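Local coordinates for O-methyltransferase (Burkholderia thailandensis, PDB 3MCZ), which probably transfers a methyl group from S-adenosylmethionine to a hydroxyl oxygen of a substrate and works as a dimer, at residues Leu52-Arg57 with Phe93-Leu98. Numbering follows the deposited sequence. Where two conformers were deposited one is given.
Sequences LTQTGR and FRNTAL
R57 and F93 pair their backbones in a single antiparallel, hydrogen-bonded bridge, which lays the loop between helices 49-52 and 59-66 along the second strand of the beta hairpin 86-95. Helices followed by such a two-stranded wing are consistent with the winged-helix character of the dimerisation domain in this family of methyltransferases; the loop runs beside strand 92-95 and joins it through this one bridge, while R94 bonds through its backbone to T87 on the hairpin's other strand.

Backbone bonds carry most of the pairing. R57 N donates to F93 O at 2.8 Å, and F93 N to R57 O at 2.7 Å. Two residues further along, N95 N reaches T53 O at 2.9 Å, so the loop is tied to the strand at both ends. Between these ties G56 CA lies 3.4 Å from F93 O in a CA-H...O contact, and R94 CB rests against that same glycine carbon.

Among side chains, T53 and N95 cross at about a right angle, and T53 OG1 donates to N95 OD1 at 2.6 Å, tilted 30° from the amide's carbonyl plane. With CG beside its backbone N (chi1 -66°), N95 swings its amide toward T53, and ND2 bonds to F50 O of helix 49-52 and to E100 OE1 of helix 97-103; both ends of the amide are thus held, which fixes its flip. E100 also takes NE2 of Q54.

The F93 ring leads away from the loop to H78, which it meets edge-to-face, and to L77 and A81 of helix 70-82. R57 instead folds back within its own loop: L52 CD1 and T55 CG2 lie over opposite faces of its guanidinium, both toward the rim, while R57 NE donates to L52 O at 2.8 Å, nearly straight at 169°.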
loop_
_atom_site.group_PDB
_atom_site.type_symbol
_atom_site.label_atom_id
_atom_site.label_comp_id
_atom_site.label_asym_id
_atom_site.label_seq_id
_atom_site.Cartn_x
_atom_site.Cartn_y
_atom_site.Cartn_z
ATOM N N LEU A 52 18.103 -11.418 12.379
ATOM C CA LEU A 52 18.116 -11.802 13.806
ATOM C C LEU A 52 17.287 -13.058 14.059
ATOM O O LEU A 52 17.689 -13.936 14.834
ATOM C CB LEU A 52 17.614 -10.664 14.701
ATOM C CG LEU A 52 17.804 -10.869 16.215
ATOM C CD1 LEU A 52 19.290 -10.830 16.628
ATOM C CD2 LEU A 52 16.993 -9.839 16.998
ATOM N N THR A 53 16.141 -13.152 13.385
ATOM C CA THR A 53 15.202 -14.242 13.588
ATOM C C THR A 53 15.493 -15.476 12.710
ATOM O O THR A 53 14.642 -16.341 12.570
ATOM C CB THR A 53 13.723 -13.738 13.388
ATOM O OG1 THR A 53 13.594 -13.047 12.138
ATOM C CG2 THR A 53 13.330 -12.775 14.498
ATOM N N GLN A 54 16.699 -15.576 12.145
ATOM C CA GLN A 54 17.153 -16.831 11.509
ATOM C C GLN A 54 17.183 -17.961 12.534
ATOM O O GLN A 54 17.025 -19.141 12.195
ATOM C CB GLN A 54 18.531 -16.673 10.879
ATOM C CG GLN A 54 18.501 -15.974 9.505
ATOM C CD GLN A 54 19.883 -15.931 8.864
ATOM O OE1 GLN A 54 20.818 -15.338 9.423
ATOM N NE2 GLN A 54 20.024 -16.574 7.696
ATOM N N THR A 55 17.375 -17.597 13.789
ATOM C CA THR A 55 17.094 -18.521 14.870
ATOM C C THR A 55 16.049 -17.917 15.819
ATOM O O THR A 55 15.803 -16.708 15.802
ATOM C CB THR A 55 18.385 -18.955 15.576
ATOM O OG1 THR A 55 18.064 -19.967 16.526
ATOM C CG2 THR A 55 19.086 -17.773 16.252
ATOM N N GLY A 56 15.403 -18.767 16.595
ATOM C CA GLY A 56 14.294 -18.332 17.423
ATOM C C GLY A 56 14.664 -17.231 18.410
ATOM O O GLY A 56 15.671 -17.326 19.111
ATOM N N ARG A 57 13.840 -16.190 18.482
ATOM C CA ARG A 57 14.045 -15.126 19.446
ATOM C C ARG A 57 12.748 -14.760 20.157
ATOM O O ARG A 57 11.677 -14.685 19.515
ATOM C CB ARG A 57 14.567 -13.861 18.766
ATOM C CG ARG A 57 15.723 -14.063 17.837
ATOM C CD ARG A 57 17.036 -14.357 18.558
ATOM N NE ARG A 57 18.113 -14.337 17.572
ATOM C CZ ARG A 57 19.413 -14.449 17.834
ATOM N NH1 ARG A 57 20.278 -14.428 16.828
ATOM N NH2 ARG A 57 19.861 -14.601 19.076
ATOM N N PHE A 93 10.073 -16.466 18.236
ATOM C CA PHE A 93 9.740 -16.215 16.850
ATOM C C PHE A 93 10.941 -16.512 15.988
ATOM O O PHE A 93 12.053 -16.059 16.290
ATOM C CB PHE A 93 9.369 -14.740 16.656
ATOM C CG PHE A 93 8.090 -14.336 17.332
ATOM C CD1 PHE A 93 8.095 -13.934 18.655
ATOM C CD2 PHE A 93 6.876 -14.342 16.642
ATOM C CE1 PHE A 93 6.911 -13.555 19.292
ATOM C CE2 PHE A 93 5.698 -13.937 17.285
ATOM C CZ PHE A 93 5.731 -13.563 18.609
ATOM N N ARG A 94 10.686 -17.240 14.906
ATOM C CA ARG A 94 11.715 -17.592 13.942
ATOM C C ARG A 94 11.149 -17.467 12.530
ATOM O O ARG A 94 9.934 -17.534 12.318
ATOM C CB ARG A 94 12.256 -19.007 14.203
ATOM C CG ARG A 94 11.306 -20.139 13.847
ATOM C CD ARG A 94 11.956 -21.514 14.063
ATOM N NE ARG A 94 11.064 -22.579 13.618
ATOM C CZ ARG A 94 9.983 -22.957 14.287
ATOM N NH1 ARG A 94 9.676 -22.362 15.433
ATOM N NH2 ARG A 94 9.212 -23.930 13.820
ATOM N N ASN A 95 12.040 -17.255 11.569
ATOM C CA ASN A 95 11.666 -17.100 10.172
ATOM C C ASN A 95 10.960 -18.295 9.589
ATOM O O ASN A 95 11.362 -19.436 9.796
ATOM C CB ASN A 95 12.897 -16.859 9.307
ATOM C CG ASN A 95 13.568 -15.552 9.607
ATOM O OD1 ASN A 95 12.962 -14.667 10.197
ATOM N ND2 ASN A 95 14.816 -15.413 9.177
ATOM N N THR A 96 9.950 -18.015 8.782
ATOM C CA THR A 96 9.340 -19.038 7.951
ATOM C C THR A 96 10.231 -19.322 6.739
ATOM O O THR A 96 11.203 -18.602 6.494
ATOM C CB THR A 96 7.996 -18.592 7.437
ATOM O OG1 THR A 96 8.164 -17.352 6.730
ATOM C CG2 THR A 96 7.041 -18.414 8.618
ATOM N N ALA A 97 9.877 -20.371 5.994
ATOM C CA ALA A 97 10.625 -20.765 4.803
ATOM C C ALA A 97 10.727 -19.605 3.810
ATOM O O ALA A 97 11.800 -19.274 3.333
ATOM C CB ALA A 97 9.995 -22.011 4.154
ATOM N N LEU A 98 9.600 -18.962 3.527
ATOM C CA LEU A 98 9.578 -17.803 2.620
ATOM C C LEU A 98 10.550 -16.701 3.078
ATOM O O LEU A 98 11.363 -16.193 2.310
ATOM C CB LEU A 98 8.154 -17.228 2.590
ATOM C CG LEU A 98 7.870 -16.075 1.629
ATOM C CD1 LEU A 98 7.930 -16.580 0.196
ATOM C CD2 LEU A 98 6.524 -15.447 1.960
#